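Local coordinates for protein probable chitinase A (Chromobacterium violaceum, PDB 4TX8) that probably hydrolyses chitin as a family 18 endochitinase, carrying a chitin-binding module of family 5/12 beside its catalytic TIM barrel, at residues 343-348 and 389-394; 107-112 and 412-417; 50-55 and 68-73. All coordinates share one frame; numbering follows the deposited sequence.

Interaction 1 (343-348 and 389-394); sequences DQVAFG and PAFRGV
Arg392 reaches across to the backbone of Asp343 where two neighbouring parallel strands of the GH18 TIM barrel, 345-350 and 393-397, enter the sheet side by side. The arginine can be followed outward from its CB, which rests 3.3 Å from Val345 O. CG leaves on the side remote from the backbone N (chi1 -175°), and bends at the next two torsions fold the chain back past Asp343 O, so that CG and CD skirt this oxygen. Arg392 NE then donates to Asp343 O at 2.7 Å, almost straight, along a lone pair in the carbonyl plane and within the plane of the guanidinium. Arg392 NH2 adds a weak second bond to the same oxygen, and its salt bridge to Asp343 OD1 is long at 3.9 Å. The carboxylate stands nearly perpendicular to the guanidinium and pairs more firmly with Arg341, while Arg392 NH1 turns to Ala105 O.

Deeper in, Arg392 N bonds to Val345 O, and Phe347 pairs in parallel with Val394 beside the bond from Phe347 N to Gly393 O, 3.1 Å. Helices 313-325 and 363-375 pack over Phe347 and Phe391, whose rings touch at their margins, Phe347 CD2 lying 3.7 Å from Phe391 CZ. The Phe391 ring also carries Val345 O over one face, 3.4 Å above its plane and displaced toward CE1.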
# COMPACT_ATOMS: atom_id res chain seq x y z
N ASP A 343 -13.37 -4.42 8.97
CA ASP A 343 -12.05 -4.12 9.54
C ASP A 343 -10.93 -4.79 8.75
O ASP A 343 -9.75 -4.54 9.01
CB ASP A 343 -11.98 -4.53 11.01
CG ASP A 343 -12.14 -6.03 11.22
OD1 ASP A 343 -11.18 -6.78 10.97
OD2 ASP A 343 -13.23 -6.45 11.66
N GLN A 344 -11.29 -5.65 7.80
CA GLN A 344 -10.31 -6.35 6.97
C GLN A 344 -10.15 -5.71 5.59
O GLN A 344 -9.41 -6.21 4.75
CB GLN A 344 -10.70 -7.81 6.78
CG GLN A 344 -10.60 -8.67 8.02
CD GLN A 344 -11.06 -10.09 7.75
OE1 GLN A 344 -12.24 -10.34 7.52
NE2 GLN A 344 -10.11 -11.03 7.74
N VAL A 345 -10.87 -4.62 5.36
CA VAL A 345 -10.92 -4.04 4.02
C VAL A 345 -10.52 -2.57 4.01
O VAL A 345 -10.99 -1.77 4.82
CB VAL A 345 -12.33 -4.19 3.40
CG1 VAL A 345 -12.36 -3.64 1.98
CG2 VAL A 345 -12.76 -5.66 3.40
N ALA A 346 -9.64 -2.22 3.08
CA ALA A 346 -9.24 -0.85 2.83
C ALA A 346 -9.13 -0.67 1.32
O ALA A 346 -9.20 -1.65 0.58
CB ALA A 346 -7.93 -0.53 3.52
N PHE A 347 -8.97 0.56 0.85
CA PHE A 347 -8.75 0.75 -0.59
C PHE A 347 -7.41 1.42 -0.88
O PHE A 347 -6.97 2.32 -0.17
CB PHE A 347 -9.91 1.53 -1.23
CG PHE A 347 -10.23 2.85 -0.59
CD1 PHE A 347 -9.47 3.98 -0.88
CD2 PHE A 347 -11.33 2.99 0.24
CE1 PHE A 347 -9.78 5.21 -0.31
CE2 PHE A 347 -11.65 4.21 0.81
CZ PHE A 347 -10.87 5.33 0.53
N GLY A 348 -6.76 0.95 -1.95
CA GLY A 348 -5.46 1.46 -2.36
C GLY A 348 -5.52 2.41 -3.54
O GLY A 348 -6.15 2.12 -4.56
N PRO A 389 -18.89 1.28 10.28
CA PRO A 389 -18.11 2.12 11.20
C PRO A 389 -16.69 1.61 11.44
O PRO A 389 -15.83 2.38 11.85
CB PRO A 389 -18.94 2.09 12.49
CG PRO A 389 -19.83 0.90 12.37
CD PRO A 389 -20.12 0.75 10.91
N ALA A 390 -16.44 0.33 11.16
CA ALA A 390 -15.12 -0.25 11.39
C ALA A 390 -14.32 -0.46 10.10
O ALA A 390 -13.34 -1.20 10.10
CB ALA A 390 -15.25 -1.57 12.14
N PHE A 391 -14.72 0.19 9.01
CA PHE A 391 -13.95 0.14 7.76
C PHE A 391 -12.51 0.54 8.03
O PHE A 391 -12.26 1.57 8.66
CB PHE A 391 -14.58 1.04 6.69
CG PHE A 391 -13.91 0.93 5.35
CD1 PHE A 391 -14.19 -0.13 4.50
CD2 PHE A 391 -12.99 1.88 4.93
CE1 PHE A 391 -13.57 -0.24 3.27
CE2 PHE A 391 -12.37 1.78 3.70
CZ PHE A 391 -12.66 0.72 2.87
N ARG A 392 -11.56 -0.27 7.58
CA ARG A 392 -10.16 -0.14 8.01
C ARG A 392 -9.47 1.13 7.50
O ARG A 392 -8.73 1.77 8.24
CB ARG A 392 -9.35 -1.37 7.60
CG ARG A 392 -7.92 -1.37 8.13
CD ARG A 392 -7.87 -1.34 9.66
NE ARG A 392 -8.28 -2.62 10.25
CZ ARG A 392 -8.09 -2.95 11.53
NH1 ARG A 392 -7.49 -2.11 12.36
NH2 ARG A 392 -8.50 -4.13 11.97
N GLY A 393 -9.69 1.49 6.24
CA GLY A 393 -9.18 2.76 5.76
C GLY A 393 -8.55 2.83 4.37
O GLY A 393 -9.15 2.40 3.38
N VAL A 394 -7.35 3.39 4.32
CA VAL A 394 -6.72 3.78 3.06
C VAL A 394 -5.27 3.29 2.94
O VAL A 394 -4.49 3.41 3.88
CB VAL A 394 -6.74 5.32 2.89
CG1 VAL A 394 -6.09 5.74 1.57
CG2 VAL A 394 -8.17 5.86 2.97
O HOH W 1 -8.41 -6.64 10.81

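Interaction 2 (107-112 and 412-417); sequences HALVGY and PVAASL
Leu417, on the last turn of helix 410-417, inserts its branched end between His107 and Leu109 at the start of strand 108-114. Its CG lies opposite the carbonyl carbon and beside the backbone N (chi1 -72°); with chi2 at 165° the two methyls then spread. Leu417 CD1 settles 3.4 Å from Ala108 O and 3.8 Å from Leu109 CB, whereas Leu417 CD2 comes within 4.0 Å of His107 CB. Leu109 meets this side chain at about a right angle, its own chi1 and chi2 both well away from the usual staggered values. Farther along, Leu109 CG approaches Val413 CG1 at 4.3 Å, and its CD1 comes near the methyl of Ala414.

His107 behaves differently. Its CB points at the helix and lies 3.7 Å from Leu417 O, but the imidazole swings away, allowing NE2 to bond to Pro389 O. Between the two segments the contacts are van der Waals, including those of carbon with Ala108 O and Leu417 O. Val413 and Leu417 also touch helix 363-375. Strand 108-112 and helix 412-417 run roughly antiparallel, at 149°, with axes 8.6 Å apart: the last modelled helix packs outside the first barrel strand, as the final helix of a TIM barrel does, near where last and first strands join.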
# COMPACT_ATOMS: atom_id res chain seq x y z
N HIS A 107 -8.90 3.08 12.09
CA HIS A 107 -8.97 3.72 10.78
C HIS A 107 -7.55 4.09 10.37
O HIS A 107 -7.01 5.11 10.78
CB HIS A 107 -9.88 4.94 10.83
CG HIS A 107 -11.26 4.63 11.30
ND1 HIS A 107 -11.87 5.30 12.34
CD2 HIS A 107 -12.15 3.69 10.89
CE1 HIS A 107 -13.08 4.80 12.54
NE2 HIS A 107 -13.27 3.82 11.68
N ALA A 108 -6.96 3.22 9.55
CA ALA A 108 -5.52 3.26 9.30
C ALA A 108 -5.15 3.93 7.98
O ALA A 108 -5.88 3.83 6.99
CB ALA A 108 -4.96 1.85 9.34
N LEU A 109 -4.02 4.62 7.99
CA LEU A 109 -3.36 5.06 6.77
C LEU A 109 -2.18 4.13 6.54
O LEU A 109 -1.24 4.10 7.34
CB LEU A 109 -2.90 6.52 6.87
CG LEU A 109 -2.83 7.39 5.61
CD1 LEU A 109 -1.69 8.40 5.72
CD2 LEU A 109 -2.71 6.58 4.31
N VAL A 110 -2.24 3.37 5.46
CA VAL A 110 -1.19 2.42 5.11
C VAL A 110 -0.37 2.97 3.95
O VAL A 110 -0.93 3.44 2.96
CB VAL A 110 -1.78 1.04 4.72
CG1 VAL A 110 -0.67 0.08 4.31
CG2 VAL A 110 -2.61 0.47 5.86
N GLY A 111 0.96 2.92 4.07
CA GLY A 111 1.82 3.42 3.01
C GLY A 111 3.08 2.60 2.81
O GLY A 111 3.56 1.95 3.75
N TYR A 112 3.61 2.62 1.59
CA TYR A 112 4.83 1.89 1.27
C TYR A 112 6.06 2.78 1.40
O TYR A 112 6.09 3.90 0.89
CB TYR A 112 4.76 1.31 -0.14
CG TYR A 112 3.80 0.14 -0.27
CD1 TYR A 112 2.43 0.35 -0.40
CD2 TYR A 112 4.28 -1.16 -0.26
CE1 TYR A 112 1.56 -0.72 -0.51
CE2 TYR A 112 3.41 -2.24 -0.38
CZ TYR A 112 2.05 -2.01 -0.50
OH TYR A 112 1.20 -3.08 -0.62
N PRO A 412 -4.02 15.54 4.69
CA PRO A 412 -5.48 15.63 4.76
C PRO A 412 -6.17 14.28 4.93
O PRO A 412 -7.23 14.23 5.56
CB PRO A 412 -5.86 16.26 3.41
CG PRO A 412 -4.74 15.90 2.50
CD PRO A 412 -3.51 15.88 3.35
N VAL A 413 -5.59 13.21 4.40
CA VAL A 413 -6.24 11.90 4.48
C VAL A 413 -6.19 11.35 5.91
O VAL A 413 -7.18 10.79 6.39
CB VAL A 413 -5.60 10.90 3.50
CG1 VAL A 413 -6.10 9.49 3.78
CG2 VAL A 413 -5.93 11.30 2.07
N ALA A 414 -5.07 11.52 6.60
CA ALA A 414 -4.99 11.13 8.01
C ALA A 414 -6.00 11.91 8.84
O ALA A 414 -6.61 11.37 9.75
CB ALA A 414 -3.59 11.32 8.56
N ALA A 415 -6.17 13.19 8.52
CA ALA A 415 -7.14 14.03 9.21
C ALA A 415 -8.56 13.50 9.01
O ALA A 415 -9.36 13.48 9.95
CB ALA A 415 -7.05 15.47 8.74
N SER A 416 -8.86 13.06 7.79
CA SER A 416 -10.16 12.48 7.48
C SER A 416 -10.40 11.18 8.25
O SER A 416 -11.46 10.98 8.83
CB SER A 416 -10.29 12.24 5.98
OG SER A 416 -10.25 13.46 5.26
N LEU A 417 -9.40 10.31 8.24
CA LEU A 417 -9.47 9.06 8.99
C LEU A 417 -9.66 9.32 10.48
O LEU A 417 -10.35 8.57 11.18
CB LEU A 417 -8.20 8.23 8.76
CG LEU A 417 -8.05 7.60 7.38
CD1 LEU A 417 -6.62 7.13 7.16
CD2 LEU A 417 -9.02 6.44 7.23

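Interaction 3 (50-55 and 68-73); sequences ALVAHT and PTLWTP
Leu51 N and Leu70 O form the backbone link between the two segments, a nearly straight hydrogen bond of 2.8 Å. Beside it, Ala50 and Trp71 face each other as an antiparallel non-hydrogen-bonded pair, and Ala50 CA sends a C-H toward the same oxygen.

Aromatic contacts come next. Leu70 CD2 sits over the centre of the His54 ring in a CH-pi contact, 3.6 Å from the centroid and only 6° off the normal. The imidazole gets there because CG of His54 lies between its backbone N and carbonyl carbon (chi1 75°), turning the ring back across the loop. Trp71 meets His54 obliquely: Trp71 CZ2 lies 3.9 Å from His54 CE1.

Polar bonds fix the rotation of the imidazole: in its own plane His54 ND1 donates to Val52 O at 2.7 Å, and His54 NE2 shares a water with Trp71 NE1, which donates to it.

Among apolar contacts, Ala50 CB touches Trp71 CZ3, and Leu51 crosses Thr72 at about a right angle; Leu51 CD2 lies 3.7 Å from Thr72 CG2. Val52 CB nears Leu70 CD2.

Both segments belong to the small family 5/12 carbohydrate-binding module. Strand 71-73 is an outer strand of the three-stranded sheet, paired with 46-50, with Tyr35 set edge-to-face against the Trp71 ring, while Pro68, Thr72 and Pro73 touch helix 399-404 of the catalytic part.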
# COMPACT_ATOMS: atom_id res chain seq x y z
N ALA A 50 17.62 23.35 0.45
CA ALA A 50 18.45 23.32 -0.75
C ALA A 50 19.70 22.47 -0.57
O ALA A 50 20.42 22.61 0.43
CB ALA A 50 18.83 24.73 -1.17
N LEU A 51 19.97 21.61 -1.54
CA LEU A 51 21.15 20.75 -1.53
C LEU A 51 22.29 21.38 -2.32
O LEU A 51 23.46 21.07 -2.09
CB LEU A 51 20.82 19.38 -2.11
CG LEU A 51 19.87 18.51 -1.30
CD1 LEU A 51 19.43 17.30 -2.11
CD2 LEU A 51 20.56 18.07 -0.02
N VAL A 52 21.93 22.25 -3.26
CA VAL A 52 22.89 22.83 -4.19
C VAL A 52 22.62 24.32 -4.36
O VAL A 52 21.47 24.73 -4.51
CB VAL A 52 22.82 22.14 -5.57
CG1 VAL A 52 23.79 22.78 -6.54
CG2 VAL A 52 23.09 20.64 -5.45
N ALA A 53 23.68 25.13 -4.33
CA ALA A 53 23.55 26.54 -4.66
C ALA A 53 23.20 26.68 -6.13
O ALA A 53 23.97 26.28 -7.00
CB ALA A 53 24.83 27.29 -4.34
N HIS A 54 22.04 27.25 -6.41
CA HIS A 54 21.55 27.33 -7.78
C HIS A 54 20.45 28.36 -7.92
O HIS A 54 19.89 28.84 -6.93
CB HIS A 54 21.01 25.98 -8.24
CG HIS A 54 19.67 25.65 -7.64
ND1 HIS A 54 19.51 25.36 -6.31
CD2 HIS A 54 18.44 25.60 -8.19
CE1 HIS A 54 18.24 25.12 -6.06
NE2 HIS A 54 17.56 25.26 -7.19
N THR A 55 20.12 28.68 -9.17
CA THR A 55 18.97 29.51 -9.48
C THR A 55 17.89 28.65 -10.11
O THR A 55 18.17 27.81 -10.96
CB THR A 55 19.35 30.66 -10.43
OG1 THR A 55 20.16 31.61 -9.73
CG2 THR A 55 18.11 31.36 -10.97
N PRO A 68 14.77 16.20 -6.58
CA PRO A 68 15.46 15.67 -5.40
C PRO A 68 16.98 15.88 -5.45
O PRO A 68 17.63 15.77 -4.41
CB PRO A 68 15.11 14.18 -5.41
CG PRO A 68 14.81 13.88 -6.83
CD PRO A 68 14.21 15.12 -7.41
N THR A 69 17.54 16.19 -6.61
CA THR A 69 18.96 16.53 -6.67
C THR A 69 19.19 17.97 -6.20
O THR A 69 20.32 18.36 -5.93
CB THR A 69 19.56 16.37 -8.09
OG1 THR A 69 18.99 17.34 -8.97
CG2 THR A 69 19.31 14.96 -8.63
N LEU A 70 18.11 18.74 -6.10
CA LEU A 70 18.21 20.14 -5.68
C LEU A 70 17.63 20.39 -4.30
O LEU A 70 18.09 21.27 -3.57
CB LEU A 70 17.51 21.06 -6.68
CG LEU A 70 18.21 21.31 -8.02
CD1 LEU A 70 17.31 22.16 -8.91
CD2 LEU A 70 19.55 22.00 -7.79
N TRP A 71 16.60 19.62 -3.94
CA TRP A 71 15.85 19.86 -2.71
C TRP A 71 15.62 18.59 -1.92
O TRP A 71 15.24 17.56 -2.48
CB TRP A 71 14.50 20.52 -3.03
CG TRP A 71 14.61 21.84 -3.71
CD1 TRP A 71 14.54 22.08 -5.05
CD2 TRP A 71 14.83 23.11 -3.08
NE1 TRP A 71 14.69 23.43 -5.30
CE2 TRP A 71 14.87 24.08 -4.11
CE3 TRP A 71 15.00 23.52 -1.76
CZ2 TRP A 71 15.07 25.43 -3.85
CZ3 TRP A 71 15.19 24.86 -1.50
CH2 TRP A 71 15.23 25.80 -2.54
N THR A 72 15.84 18.66 -0.61
CA THR A 72 15.44 17.58 0.27
C THR A 72 14.35 18.07 1.22
O THR A 72 14.43 19.18 1.74
CB THR A 72 16.64 17.03 1.08
OG1 THR A 72 16.18 16.06 2.03
CG2 THR A 72 17.37 18.14 1.81
N PRO A 73 13.31 17.25 1.43
CA PRO A 73 12.21 17.60 2.33
C PRO A 73 12.71 17.84 3.75
O PRO A 73 13.54 17.08 4.24
CB PRO A 73 11.29 16.37 2.28
CG PRO A 73 11.62 15.71 0.98
CD PRO A 73 13.09 15.94 0.78
O HOH W 2 14.81 25.19 -7.58

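In the fold
The three contacts illustrate how a two-part enzyme divides its packing. Interactions 1 and 2 lie in the TIM barrel, their centres 10 Å apart, and meet directly: strands 393-397 and 108-114 are sheet neighbours, with probable hydrogen bonds from Ala108 N to Arg392 O and from Val110 N to Val394 O. The last barrel strand thereby meets the first, and interaction 2 encloses interaction 1 along the chain. Interaction 3 comes earlier, in the carbohydrate-binding module, its centre 38 Å from that of interaction 1 and 29 Å from that of interaction 2, touching neither. It joins residues close in sequence, whereas interaction 2 brings together the two ends of the barrel sequence.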